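Local structure of hypothetical protein PH0435 (Pyrococcus horikoshii, 2YV4) at residues V6-G11 with V76-V81; K15-I20 with G38-N43; E46-G51 with F62-Y67; G11-V16 with V81-L86. The protein is uncharacterised but, as a Sua5-family protein, probably takes part in making threonylcarbamoyl-AMP for tRNA modification. All blocks are in the same frame, centred on the assembly; numbering follows the deposited sequence.

Contact 1. Residues V6-G11 with V76-V81; sequences VIVVEG and VIAEGV
With Val9 CG1 anti to the backbone N (chi1 176°), CG2 falls anti to the carbonyl carbon, and Ile77 CG2 lies anti to its own N; the two methyls meet at 3.8 Å between Val9 CG2 and Ile77 CG2, their side chains crossing at a slant. They lie on one face of a pair of parallel strands, 6-11 and 76-81, in the middle of the five-stranded parallel sheet of this alpha/beta domain. The backbones run in register from Val6 beside Val76 to Gly11 beside Val81, at 26° to each other. Ile7 takes part through both its N and its O: Ile7 N reaches Val76 O at 2.8 Å, and Ala78 N returns to Ile7 O at 2.7 Å. Val9 repeats the pattern with Ala78 O and Gly80 N, whereas the last bond, Gly11 N to Gly80 O, is weak. The other face carries Val6, Val8, Val76 and Ala78, with helix 86-93 packing on it through Val90. Gly80 sits close under Val8, where a CB would be tight against Val8 CG1. Its carbonyl oxygen accepts a CA-H...O contact, with Glu10 CA 3.0 Å from Gly80 O.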
loop_
_atom_site.group_PDB
_atom_site.type_symbol
_atom_site.label_atom_id
_atom_site.label_comp_id
_atom_site.label_asym_id
_atom_site.label_seq_id
_atom_site.Cartn_x
_atom_site.Cartn_y
_atom_site.Cartn_z
ATOM N N VAL A 6 5.037 -2.822 -6.457
ATOM C CA VAL A 6 4.191 -2.935 -5.283
ATOM C C VAL A 6 5.022 -3.288 -4.052
ATOM O O VAL A 6 5.853 -4.202 -4.083
ATOM C CB VAL A 6 3.086 -3.986 -5.512
ATOM C CG1 VAL A 6 2.270 -4.191 -4.241
ATOM C CG2 VAL A 6 2.180 -3.520 -6.654
ATOM N N ILE A 7 4.815 -2.530 -2.982
ATOM C CA ILE A 7 5.523 -2.754 -1.728
ATOM C C ILE A 7 4.508 -2.882 -0.603
ATOM O O ILE A 7 3.729 -1.961 -0.357
ATOM C CB ILE A 7 6.454 -1.580 -1.364
ATOM C CG1 ILE A 7 7.492 -1.363 -2.466
ATOM C CG2 ILE A 7 7.127 -1.861 -0.021
ATOM C CD1 ILE A 7 8.425 -0.201 -2.194
ATOM N N VAL A 8 4.521 -4.023 0.076
ATOM C CA VAL A 8 3.615 -4.249 1.191
ATOM C C VAL A 8 4.381 -4.013 2.492
ATOM O O VAL A 8 5.410 -4.643 2.731
ATOM C CB VAL A 8 3.080 -5.699 1.186
ATOM C CG1 VAL A 8 2.136 -5.910 2.370
ATOM C CG2 VAL A 8 2.386 -5.988 -0.124
ATOM N N VAL A 9 3.894 -3.094 3.321
ATOM C CA VAL A 9 4.543 -2.816 4.601
ATOM C C VAL A 9 3.698 -3.471 5.693
ATOM O O VAL A 9 2.541 -3.097 5.917
ATOM C CB VAL A 9 4.659 -1.303 4.863
ATOM C CG1 VAL A 9 5.260 -1.055 6.251
ATOM C CG2 VAL A 9 5.536 -0.668 3.790
ATOM N N GLU A 10 4.285 -4.453 6.370
ATOM C CA GLU A 10 3.576 -5.202 7.403
ATOM C C GLU A 10 4.114 -5.055 8.819
ATOM O O GLU A 10 5.269 -4.680 9.032
ATOM C CB GLU A 10 3.562 -6.685 7.026
ATOM C CG GLU A 10 4.883 -7.154 6.452
ATOM C CD GLU A 10 5.094 -8.645 6.591
ATOM O OE1 GLU A 10 4.272 -9.425 6.063
ATOM O OE2 GLU A 10 6.095 -9.033 7.233
ATOM N N GLY A 11 3.262 -5.382 9.782
ATOM C CA GLY A 11 3.635 -5.291 11.180
ATOM C C GLY A 11 2.501 -4.681 11.978
ATOM O O GLY A 11 1.417 -4.453 11.433
ATOM N N VAL A 76 3.648 1.706 -5.504
ATOM C CA VAL A 76 2.436 1.633 -4.701
ATOM C C VAL A 76 2.763 0.930 -3.395
ATOM O O VAL A 76 3.296 -0.175 -3.397
ATOM C CB VAL A 76 1.318 0.828 -5.420
ATOM C CG1 VAL A 76 0.125 0.624 -4.483
ATOM C CG2 VAL A 76 0.867 1.562 -6.671
ATOM N N ILE A 77 2.463 1.579 -2.279
ATOM C CA ILE A 77 2.705 0.978 -0.973
ATOM C C ILE A 77 1.360 0.509 -0.453
ATOM O O ILE A 77 0.416 1.295 -0.355
ATOM C CB ILE A 77 3.292 1.996 0.023
ATOM C CG1 ILE A 77 4.650 2.495 -0.483
ATOM C CG2 ILE A 77 3.427 1.352 1.404
ATOM C CD1 ILE A 77 5.234 3.641 0.344
ATOM N N ALA A 78 1.259 -0.781 -0.156
ATOM C CA ALA A 78 0.019 -1.334 0.369
ATOM C C ALA A 78 0.220 -1.567 1.856
ATOM O O ALA A 78 1.125 -2.286 2.261
ATOM C CB ALA A 78 -0.322 -2.648 -0.338
ATOM N N GLU A 79 -0.622 -0.932 2.657
ATOM C CA GLU A 79 -0.572 -1.042 4.111
ATOM C C GLU A 79 -1.025 -2.444 4.531
ATOM O O GLU A 79 -2.140 -2.849 4.218
ATOM C CB GLU A 79 -1.503 0.016 4.704
ATOM C CG GLU A 79 -1.403 0.232 6.191
ATOM C CD GLU A 79 -2.361 1.316 6.652
ATOM O OE1 GLU A 79 -2.317 2.426 6.071
ATOM O OE2 GLU A 79 -3.157 1.060 7.583
ATOM N N GLY A 80 -0.161 -3.181 5.228
ATOM C CA GLY A 80 -0.518 -4.523 5.665
ATOM C C GLY A 80 -0.370 -4.713 7.166
ATOM O O GLY A 80 0.571 -5.371 7.620
ATOM N N VAL A 81 -1.297 -4.151 7.941
ATOM C CA VAL A 81 -1.226 -4.258 9.397
ATOM C C VAL A 81 -1.621 -5.645 9.901
ATOM O O VAL A 81 -2.408 -6.352 9.265
ATOM C CB VAL A 81 -2.109 -3.185 10.095
ATOM C CG1 VAL A 81 -1.730 -1.790 9.579
ATOM C CG2 VAL A 81 -3.593 -3.469 9.853
#

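Contact 2. Residues K15-I20 with G38-N43; sequences KVKGKI and GSESYN
The ammonium of Lys17 is held by three oxygens of the 38-43 loop. Lys17 NZ forms a salt bridge with Glu40 OE2 at 2.7 Å, on the anti lone pair of that oxygen, and donates to Ser39 OG at 2.9 Å and to Tyr42 OH at 3.1 Å. The lysine chain runs straight until its last torsion (chi4 -63°), which bends NZ round to these partners, while Lys17 CG rests 3.2 Å from Tyr42 OH. The Tyr42 ring is packed on both faces: Ile20 CB stands over one, 4.1 Å from the centroid, and Glu40 CG lies over the rim of the other. Ile20 CG2 comes closest, 3.2 Å from Tyr42 CD2, with CD1 further along by CE2. Behind this first shell is Glu79, whose OE1 bonds Tyr42 OH and whose OE2 bonds Ser39 OG, fixing both hydroxyls; the lysine's charge probably helps to offset the two carboxylates gathered here. A methionine in place of Lys17 would probably leave Glu40 OE2 without its ionic mate, and Ser39 OG and Tyr42 OH without the donor they share. The contact thus ties helix 13-29 to the loop that follows strand 34-38, with Ile20 and Tyr42 both resting on Val36 of that strand and Ile20 also packing on Ile77 and Glu79 of strand 75-81.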
loop_
_atom_site.group_PDB
_atom_site.type_symbol
_atom_site.label_atom_id
_atom_site.label_comp_id
_atom_site.label_asym_id
_atom_site.label_seq_id
_atom_site.Cartn_x
_atom_site.Cartn_y
_atom_site.Cartn_z
ATOM N N LYS A 15 3.648 0.672 14.152
ATOM C CA LYS A 15 4.908 0.647 13.417
ATOM C C LYS A 15 4.714 0.825 11.916
ATOM O O LYS A 15 5.530 1.462 11.249
ATOM C CB LYS A 15 5.652 -0.671 13.655
ATOM C CG LYS A 15 6.356 -0.783 15.000
ATOM C CD LYS A 15 7.396 -1.894 14.960
ATOM C CE LYS A 15 8.178 -1.985 16.262
ATOM N NZ LYS A 15 7.310 -2.364 17.408
ATOM N N VAL A 16 3.648 0.245 11.380
ATOM C CA VAL A 16 3.395 0.357 9.954
ATOM C C VAL A 16 3.207 1.820 9.560
ATOM O O VAL A 16 3.785 2.285 8.581
ATOM C CB VAL A 16 2.155 -0.461 9.546
ATOM C CG1 VAL A 16 1.741 -0.108 8.127
ATOM C CG2 VAL A 16 2.466 -1.955 9.647
ATOM N N LYS A 17 2.407 2.551 10.328
ATOM C CA LYS A 17 2.172 3.957 10.021
ATOM C C LYS A 17 3.477 4.745 9.960
ATOM O O LYS A 17 3.665 5.575 9.068
ATOM C CB LYS A 17 1.218 4.574 11.046
ATOM C CG LYS A 17 -0.221 4.085 10.891
ATOM C CD LYS A 17 -1.186 4.838 11.796
ATOM C CE LYS A 17 -2.626 4.376 11.585
ATOM N NZ LYS A 17 -3.125 4.659 10.205
ATOM N N GLY A 18 4.382 4.480 10.899
ATOM C CA GLY A 18 5.657 5.174 10.904
ATOM C C GLY A 18 6.543 4.773 9.732
ATOM O O GLY A 18 7.216 5.611 9.124
ATOM N N LYS A 19 6.541 3.485 9.403
ATOM C CA LYS A 19 7.353 2.988 8.299
ATOM C C LYS A 19 6.861 3.546 6.962
ATOM O O LYS A 19 7.663 4.003 6.141
ATOM C CB LYS A 19 7.333 1.456 8.287
ATOM C CG LYS A 19 8.091 0.811 7.122
ATOM C CD LYS A 19 9.575 1.177 7.101
ATOM C CE LYS A 19 10.314 0.656 8.324
ATOM N NZ LYS A 19 11.779 0.921 8.220
ATOM N N ILE A 20 5.549 3.522 6.740
ATOM C CA ILE A 20 5.007 4.049 5.490
ATOM C C ILE A 20 5.351 5.533 5.334
ATOM O O ILE A 20 5.788 5.968 4.267
ATOM C CB ILE A 20 3.469 3.868 5.413
ATOM C CG1 ILE A 20 3.139 2.376 5.319
ATOM C CG2 ILE A 20 2.911 4.607 4.193
ATOM C CD1 ILE A 20 1.666 2.061 5.288
ATOM N N GLY A 38 -4.165 2.284 1.776
ATOM C CA GLY A 38 -4.186 1.973 3.193
ATOM C C GLY A 38 -5.293 2.679 3.950
ATOM O O GLY A 38 -6.357 2.947 3.393
ATOM N N SER A 39 -5.039 2.984 5.220
ATOM C CA SER A 39 -6.024 3.648 6.071
ATOM C C SER A 39 -5.924 5.174 5.989
ATOM O O SER A 39 -6.852 5.885 6.387
ATOM C CB SER A 39 -5.854 3.188 7.522
ATOM O OG SER A 39 -4.545 3.460 7.991
ATOM N N GLU A 40 -4.792 5.666 5.488
ATOM C CA GLU A 40 -4.557 7.100 5.310
ATOM C C GLU A 40 -3.440 7.315 4.285
ATOM O O GLU A 40 -2.725 6.380 3.940
ATOM C CB GLU A 40 -4.211 7.780 6.638
ATOM C CG GLU A 40 -3.011 7.210 7.360
ATOM C CD GLU A 40 -2.747 7.927 8.668
ATOM O OE1 GLU A 40 -2.471 9.143 8.629
ATOM O OE2 GLU A 40 -2.823 7.280 9.734
ATOM N N SER A 41 -3.287 8.547 3.812
ATOM C CA SER A 41 -2.300 8.859 2.783
ATOM C C SER A 41 -0.841 8.912 3.186
ATOM O O SER A 41 0.026 8.568 2.385
ATOM C CB SER A 41 -2.642 10.191 2.121
ATOM O OG SER A 41 -2.245 11.267 2.955
ATOM N N TYR A 42 -0.560 9.358 4.407
ATOM C CA TYR A 42 0.823 9.485 4.859
ATOM C C TYR A 42 1.493 10.470 3.907
ATOM O O TYR A 42 2.708 10.439 3.694
ATOM C CB TYR A 42 1.532 8.134 4.808
ATOM C CG TYR A 42 0.832 7.070 5.613
ATOM C CD1 TYR A 42 0.830 7.108 7.008
ATOM C CD2 TYR A 42 0.143 6.038 4.980
ATOM C CE1 TYR A 42 0.152 6.135 7.756
ATOM C CE2 TYR A 42 -0.532 5.067 5.708
ATOM C CZ TYR A 42 -0.527 5.121 7.093
ATOM O OH TYR A 42 -1.223 4.171 7.802
ATOM N N ASN A 43 0.668 11.338 3.328
ATOM C CA ASN A 43 1.110 12.362 2.390
ATOM C C ASN A 43 1.707 11.860 1.080
ATOM O O ASN A 43 2.586 12.511 0.505
ATOM C CB ASN A 43 2.101 13.307 3.060
ATOM C CG ASN A 43 1.583 14.716 3.122
ATOM O OD1 ASN A 43 1.287 15.322 2.093
ATOM N ND2 ASN A 43 1.454 15.249 4.333
#

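Contact 3. Residues E46-G51 with F62-Y67; sequences EFFFLG and FKALRY
Phe48 and Ala64 mark the nearest approach of strand 46-49 to helix 62-67, their CA atoms 5.9 Å apart and the two axes nearly antiparallel at 165°. Phe48 supplies most of the packing. Its ring lies flat against the helix backbone, with Ala64 CA over the centre of one face, 3.7 Å from the centroid, in a CH-pi contact. A CG anti to the backbone N (chi1 -163°) carries the ring out from the strand onto this spot. Ala64 CB presses on the near side of the ring, 3.4 Å from Phe48 CD2, and its small size lets the ring come this close to the helix. The far end of the ring meets the aliphatic part of Lys63, whose CG is 3.8 Å from Phe48 CZ. On the Tyr67 side, Phe48 CD1 approaches Tyr67 CG at 3.6 Å; the ring planes stand 50° apart, an oblique pairing. Tyr67 then extends past the phenylalanine to the start of the strand, where its hydroxyl donates to Glu46 OE1 at 3.2 Å, nearly along the C-O bond of the carboxylate. The bend at chi2 of Glu46 turns that carboxylate toward the tyrosine, and its other oxygen, OE2, has a weak, long ion pair with Lys33. Met68 also touches Phe48 and Glu46, and Ala64 continues inward to Ile37 of strand 34-38. Such packing of a helix nearly antiparallel to an outermost strand belongs to the layered alpha/beta architecture, with helix 54-70 leading through the right-handed crossover from strand 46-49 back to strand 75-81.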
loop_
_atom_site.group_PDB
_atom_site.type_symbol
_atom_site.label_atom_id
_atom_site.label_comp_id
_atom_site.label_asym_id
_atom_site.label_seq_id
_atom_site.Cartn_x
_atom_site.Cartn_y
_atom_site.Cartn_z
ATOM N N GLU A 46 -0.708 9.961 -4.142
ATOM C CA GLU A 46 -2.020 9.400 -4.454
ATOM C C GLU A 46 -2.488 8.512 -3.313
ATOM O O GLU A 46 -1.681 7.856 -2.655
ATOM C CB GLU A 46 -1.941 8.560 -5.730
ATOM C CG GLU A 46 -1.461 9.308 -6.974
ATOM C CD GLU A 46 -2.544 10.170 -7.589
ATOM O OE1 GLU A 46 -3.727 9.994 -7.225
ATOM O OE2 GLU A 46 -2.215 11.014 -8.446
ATOM N N PHE A 47 -3.795 8.477 -3.083
ATOM C CA PHE A 47 -4.326 7.646 -2.014
ATOM C C PHE A 47 -5.629 6.958 -2.404
ATOM O O PHE A 47 -6.451 7.519 -3.126
ATOM C CB PHE A 47 -4.544 8.478 -0.744
ATOM C CG PHE A 47 -5.267 7.733 0.351
ATOM C CD1 PHE A 47 -6.607 7.987 0.616
ATOM C CD2 PHE A 47 -4.623 6.729 1.070
ATOM C CE1 PHE A 47 -7.299 7.251 1.580
ATOM C CE2 PHE A 47 -5.305 5.989 2.033
ATOM C CZ PHE A 47 -6.642 6.248 2.289
ATOM N N PHE A 48 -5.795 5.729 -1.932
ATOM C CA PHE A 48 -7.011 4.961 -2.185
ATOM C C PHE A 48 -7.209 4.123 -0.929
ATOM O O PHE A 48 -6.277 3.461 -0.466
ATOM C CB PHE A 48 -6.845 4.051 -3.404
ATOM C CG PHE A 48 -8.153 3.542 -3.972
ATOM C CD1 PHE A 48 -8.667 4.075 -5.153
ATOM C CD2 PHE A 48 -8.857 2.524 -3.336
ATOM C CE1 PHE A 48 -9.865 3.597 -5.696
ATOM C CE2 PHE A 48 -10.056 2.038 -3.868
ATOM C CZ PHE A 48 -10.559 2.575 -5.052
ATOM N N PHE A 49 -8.411 4.170 -0.368
ATOM C CA PHE A 49 -8.720 3.428 0.846
ATOM C C PHE A 49 -8.662 1.909 0.668
ATOM O O PHE A 49 -9.287 1.349 -0.235
ATOM C CB PHE A 49 -10.104 3.845 1.362
ATOM C CG PHE A 49 -10.499 3.169 2.639
ATOM C CD1 PHE A 49 -9.644 3.175 3.735
ATOM C CD2 PHE A 49 -11.737 2.541 2.757
ATOM C CE1 PHE A 49 -10.016 2.564 4.932
ATOM C CE2 PHE A 49 -12.116 1.928 3.948
ATOM C CZ PHE A 49 -11.255 1.940 5.035
ATOM N N LEU A 50 -7.917 1.244 1.548
ATOM C CA LEU A 50 -7.759 -0.206 1.482
ATOM C C LEU A 50 -8.994 -0.965 1.940
ATOM O O LEU A 50 -9.363 -1.986 1.357
ATOM C CB LEU A 50 -6.572 -0.647 2.345
ATOM C CG LEU A 50 -6.354 -2.153 2.547
ATOM C CD1 LEU A 50 -5.847 -2.791 1.251
ATOM C CD2 LEU A 50 -5.346 -2.374 3.661
ATOM N N GLY A 51 -9.622 -0.459 2.993
ATOM C CA GLY A 51 -10.784 -1.119 3.556
ATOM C C GLY A 51 -10.399 -1.466 4.982
ATOM O O GLY A 51 -9.212 -1.560 5.287
ATOM N N PHE A 62 -7.665 -4.656 -6.028
ATOM C CA PHE A 62 -7.437 -4.538 -7.465
ATOM C C PHE A 62 -8.029 -3.257 -8.053
ATOM O O PHE A 62 -7.479 -2.678 -8.994
ATOM C CB PHE A 62 -7.973 -5.785 -8.181
ATOM C CG PHE A 62 -7.021 -6.956 -8.142
ATOM C CD1 PHE A 62 -6.224 -7.186 -7.021
ATOM C CD2 PHE A 62 -6.924 -7.829 -9.222
ATOM C CE1 PHE A 62 -5.343 -8.267 -6.975
ATOM C CE2 PHE A 62 -6.047 -8.915 -9.187
ATOM C CZ PHE A 62 -5.254 -9.135 -8.060
ATOM N N LYS A 63 -9.147 -2.808 -7.501
ATOM C CA LYS A 63 -9.751 -1.570 -7.968
ATOM C C LYS A 63 -8.777 -0.444 -7.613
ATOM O O LYS A 63 -8.576 0.493 -8.387
ATOM C CB LYS A 63 -11.099 -1.342 -7.276
ATOM C CG LYS A 63 -11.752 -0.010 -7.610
ATOM C CD LYS A 63 -13.179 0.056 -7.081
ATOM C CE LYS A 63 -13.810 1.401 -7.399
ATOM N NZ LYS A 63 -13.750 1.703 -8.857
ATOM N N ALA A 64 -8.161 -0.557 -6.439
ATOM C CA ALA A 64 -7.200 0.444 -5.971
ATOM C C ALA A 64 -5.970 0.470 -6.870
ATOM O O ALA A 64 -5.492 1.538 -7.266
ATOM C CB ALA A 64 -6.792 0.138 -4.539
ATOM N N LEU A 65 -5.451 -0.710 -7.187
ATOM C CA LEU A 65 -4.273 -0.810 -8.043
ATOM C C LEU A 65 -4.546 -0.254 -9.447
ATOM O O LEU A 65 -3.668 0.347 -10.066
ATOM C CB LEU A 65 -3.810 -2.267 -8.121
ATOM C CG LEU A 65 -3.229 -2.833 -6.817
ATOM C CD1 LEU A 65 -3.128 -4.348 -6.890
ATOM C CD2 LEU A 65 -1.866 -2.203 -6.563
ATOM N N ARG A 66 -5.758 -0.447 -9.955
ATOM C CA ARG A 66 -6.078 0.076 -11.280
ATOM C C ARG A 66 -6.064 1.599 -11.209
ATOM O O ARG A 66 -5.627 2.272 -12.143
ATOM C CB ARG A 66 -7.445 -0.424 -11.758
ATOM C CG ARG A 66 -7.500 -1.927 -11.961
ATOM C CD ARG A 66 -8.773 -2.358 -12.669
ATOM N NE ARG A 66 -9.000 -3.794 -12.527
ATOM C CZ ARG A 66 -9.626 -4.351 -11.493
ATOM N NH1 ARG A 66 -10.096 -3.590 -10.515
ATOM N NH2 ARG A 66 -9.776 -5.669 -11.430
ATOM N N TYR A 67 -6.545 2.131 -10.091
ATOM C CA TYR A 67 -6.566 3.576 -9.883
ATOM C C TYR A 67 -5.133 4.099 -9.919
ATOM O O TYR A 67 -4.841 5.111 -10.562
ATOM C CB TYR A 67 -7.186 3.913 -8.524
ATOM C CG TYR A 67 -7.152 5.385 -8.201
ATOM C CD1 TYR A 67 -8.117 6.253 -8.713
ATOM C CD2 TYR A 67 -6.111 5.926 -7.442
ATOM C CE1 TYR A 67 -8.045 7.620 -8.488
ATOM C CE2 TYR A 67 -6.027 7.289 -7.211
ATOM C CZ TYR A 67 -6.994 8.135 -7.739
ATOM O OH TYR A 67 -6.890 9.496 -7.551
#

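Contact 4. Residues G11-V16 with V81-L86; sequences GPREKV and VEERGL
The backbone N of Arg13 is bound by the carboxylate of Glu83, at 2.9 Å to Glu83 OE1 and more weakly at 3.4 Å to Glu83 OE2. OE1 is met on its syn side, 19° out of the carboxylate plane. The glutamate chain bends at chi2 (88°), which brings the carboxylate to the N-terminal end of the helix that begins at Arg13, just after the N-cap residue Pro12, where its negative charge would probably interact favourably with the helix dipole. The Arg13 guanidinium lies across the same side chain: Glu83 OE1 is over one face of it, and Arg13 NH2 approaches Glu83 CB at 3.6 Å. Its ion pair with the carboxylate is long, 4.0 Å from Arg13 NH1 to Glu83 OE2, and works through charge alone because no N-H points at the oxygen. A water provides another link, accepting a weak bond from Arg13 NH2 and donating to Glu83 O. An alanine at Glu83 is likely to leave the Arg13 amide without its carboxylate acceptor and the guanidinium freer to turn. Closer to the strands, Glu82 N donates to Gly11 O at 3.0 Å. The Glu82 side chain runs alongside Pro12, with Glu82 OE1 3.4 Å from Pro12 CD. Beneath, Val81 CG1 packs on Arg13 CA at 3.8 Å and on the branched side chain of Val16. The contact joins the turn from strand 5-11 into helix 13-29 to the loop between strand 75-81 and helix 86-93, at the C-terminal ends of two neighbouring parallel strands.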
loop_
_atom_site.group_PDB
_atom_site.type_symbol
_atom_site.label_atom_id
_atom_site.label_comp_id
_atom_site.label_asym_id
_atom_site.label_seq_id
_atom_site.Cartn_x
_atom_site.Cartn_y
_atom_site.Cartn_z
ATOM N N GLY A 11 3.262 -5.382 9.782
ATOM C CA GLY A 11 3.635 -5.291 11.180
ATOM C C GLY A 11 2.501 -4.681 11.978
ATOM O O GLY A 11 1.417 -4.453 11.433
ATOM N N PRO A 12 2.702 -4.421 13.279
ATOM C CA PRO A 12 1.615 -3.824 14.062
ATOM C C PRO A 12 1.297 -2.448 13.487
ATOM O O PRO A 12 2.195 -1.757 12.997
ATOM C CB PRO A 12 2.194 -3.766 15.479
ATOM C CG PRO A 12 3.679 -3.660 15.240
ATOM C CD PRO A 12 3.899 -4.639 14.108
ATOM N N ARG A 13 0.026 -2.056 13.543
ATOM C CA ARG A 13 -0.398 -0.775 12.992
ATOM C C ARG A 13 0.475 0.419 13.370
ATOM O O ARG A 13 0.829 1.226 12.509
ATOM C CB ARG A 13 -1.845 -0.467 13.381
ATOM C CG ARG A 13 -2.330 0.863 12.807
ATOM C CD ARG A 13 -3.721 1.234 13.273
ATOM N NE ARG A 13 -4.711 0.222 12.925
ATOM C CZ ARG A 13 -5.198 -0.673 13.777
ATOM N NH1 ARG A 13 -4.789 -0.680 15.040
ATOM N NH2 ARG A 13 -6.096 -1.557 13.366
ATOM N N GLU A 14 0.820 0.540 14.648
ATOM C CA GLU A 14 1.640 1.664 15.101
ATOM C C GLU A 14 2.939 1.789 14.306
ATOM O O GLU A 14 3.288 2.881 13.849
ATOM C CB GLU A 14 1.964 1.528 16.596
ATOM C CG GLU A 14 2.864 2.639 17.135
ATOM C CD GLU A 14 3.128 2.523 18.631
ATOM O OE1 GLU A 14 3.642 1.469 19.072
ATOM O OE2 GLU A 14 2.826 3.490 19.364
ATOM N N LYS A 15 3.648 0.672 14.152
ATOM C CA LYS A 15 4.908 0.647 13.417
ATOM C C LYS A 15 4.714 0.825 11.916
ATOM O O LYS A 15 5.530 1.462 11.249
ATOM C CB LYS A 15 5.652 -0.671 13.655
ATOM C CG LYS A 15 6.356 -0.783 15.000
ATOM C CD LYS A 15 7.396 -1.894 14.960
ATOM C CE LYS A 15 8.178 -1.985 16.262
ATOM N NZ LYS A 15 7.310 -2.364 17.408
ATOM N N VAL A 16 3.648 0.245 11.380
ATOM C CA VAL A 16 3.395 0.357 9.954
ATOM C C VAL A 16 3.207 1.820 9.560
ATOM O O VAL A 16 3.785 2.285 8.581
ATOM C CB VAL A 16 2.155 -0.461 9.546
ATOM C CG1 VAL A 16 1.741 -0.108 8.127
ATOM C CG2 VAL A 16 2.466 -1.955 9.647
ATOM N N VAL A 81 -1.297 -4.151 7.941
ATOM C CA VAL A 81 -1.226 -4.258 9.397
ATOM C C VAL A 81 -1.621 -5.645 9.901
ATOM O O VAL A 81 -2.408 -6.352 9.265
ATOM C CB VAL A 81 -2.109 -3.185 10.095
ATOM C CG1 VAL A 81 -1.730 -1.790 9.579
ATOM C CG2 VAL A 81 -3.593 -3.469 9.853
ATOM N N GLU A 82 -1.058 -6.031 11.044
ATOM C CA GLU A 82 -1.340 -7.335 11.635
ATOM C C GLU A 82 -2.761 -7.384 12.173
ATOM O O GLU A 82 -3.459 -8.381 12.008
ATOM C CB GLU A 82 -0.359 -7.627 12.774
ATOM C CG GLU A 82 1.098 -7.573 12.353
ATOM C CD GLU A 82 2.047 -7.888 13.491
ATOM O OE1 GLU A 82 1.900 -7.287 14.576
ATOM O OE2 GLU A 82 2.945 -8.733 13.298
ATOM N N GLU A 83 -3.181 -6.298 12.812
ATOM C CA GLU A 83 -4.518 -6.215 13.387
ATOM C C GLU A 83 -5.622 -6.555 12.390
ATOM O O GLU A 83 -5.622 -6.080 11.257
ATOM C CB GLU A 83 -4.763 -4.816 13.966
ATOM C CG GLU A 83 -3.990 -4.525 15.247
ATOM C CD GLU A 83 -2.606 -3.945 15.009
ATOM O OE1 GLU A 83 -2.089 -4.043 13.872
ATOM O OE2 GLU A 83 -2.028 -3.393 15.970
ATOM N N ARG A 84 -6.564 -7.384 12.830
ATOM C CA ARG A 84 -7.694 -7.806 12.011
ATOM C C ARG A 84 -7.324 -8.535 10.723
ATOM O O ARG A 84 -8.135 -8.628 9.806
ATOM C CB ARG A 84 -8.586 -6.609 11.688
ATOM C CG ARG A 84 -9.300 -6.050 12.907
ATOM C CD ARG A 84 -10.237 -4.922 12.530
ATOM N NE ARG A 84 -10.865 -4.330 13.705
ATOM C CZ ARG A 84 -11.651 -3.260 13.670
ATOM N NH1 ARG A 84 -11.907 -2.662 12.514
ATOM N NH2 ARG A 84 -12.176 -2.784 14.793
ATOM N N GLY A 85 -6.100 -9.051 10.662
ATOM C CA GLY A 85 -5.653 -9.792 9.494
ATOM C C GLY A 85 -5.613 -9.077 8.154
ATOM O O GLY A 85 -5.605 -9.732 7.111
ATOM N N LEU A 86 -5.563 -7.748 8.158
ATOM C CA LEU A 86 -5.534 -7.011 6.895
ATOM C C LEU A 86 -4.294 -7.318 6.054
ATOM O O LEU A 86 -4.400 -7.537 4.846
ATOM C CB LEU A 86 -5.638 -5.503 7.154
ATOM C CG LEU A 86 -6.865 -5.058 7.963
ATOM C CD1 LEU A 86 -7.000 -3.543 7.883
ATOM C CD2 LEU A 86 -8.125 -5.726 7.419
HETATM O O HOH W 1 -6.982 -3.241 11.485
#

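Contact 1 is the buried core of the domain, a backbone-bonded pair of central strands with aliphatic faces. Contact 4 continues the same two strands at their C-terminal ends, sharing Gly11 and Val81, but there charged side chains and a water replace most of the hydrocarbon. Contacts 2 and 4 both use helix 13-29 and are partly buried; the former adds a polar cluster reaching contact 1 through Glu79. Contact 3, at the surface and on an outermost strand, is dominated by aromatic packing. It meets contact 2 through backbone bonds of Gly38 with Phe48 and Leu50, and contact 1 through Leu50 and Leu65.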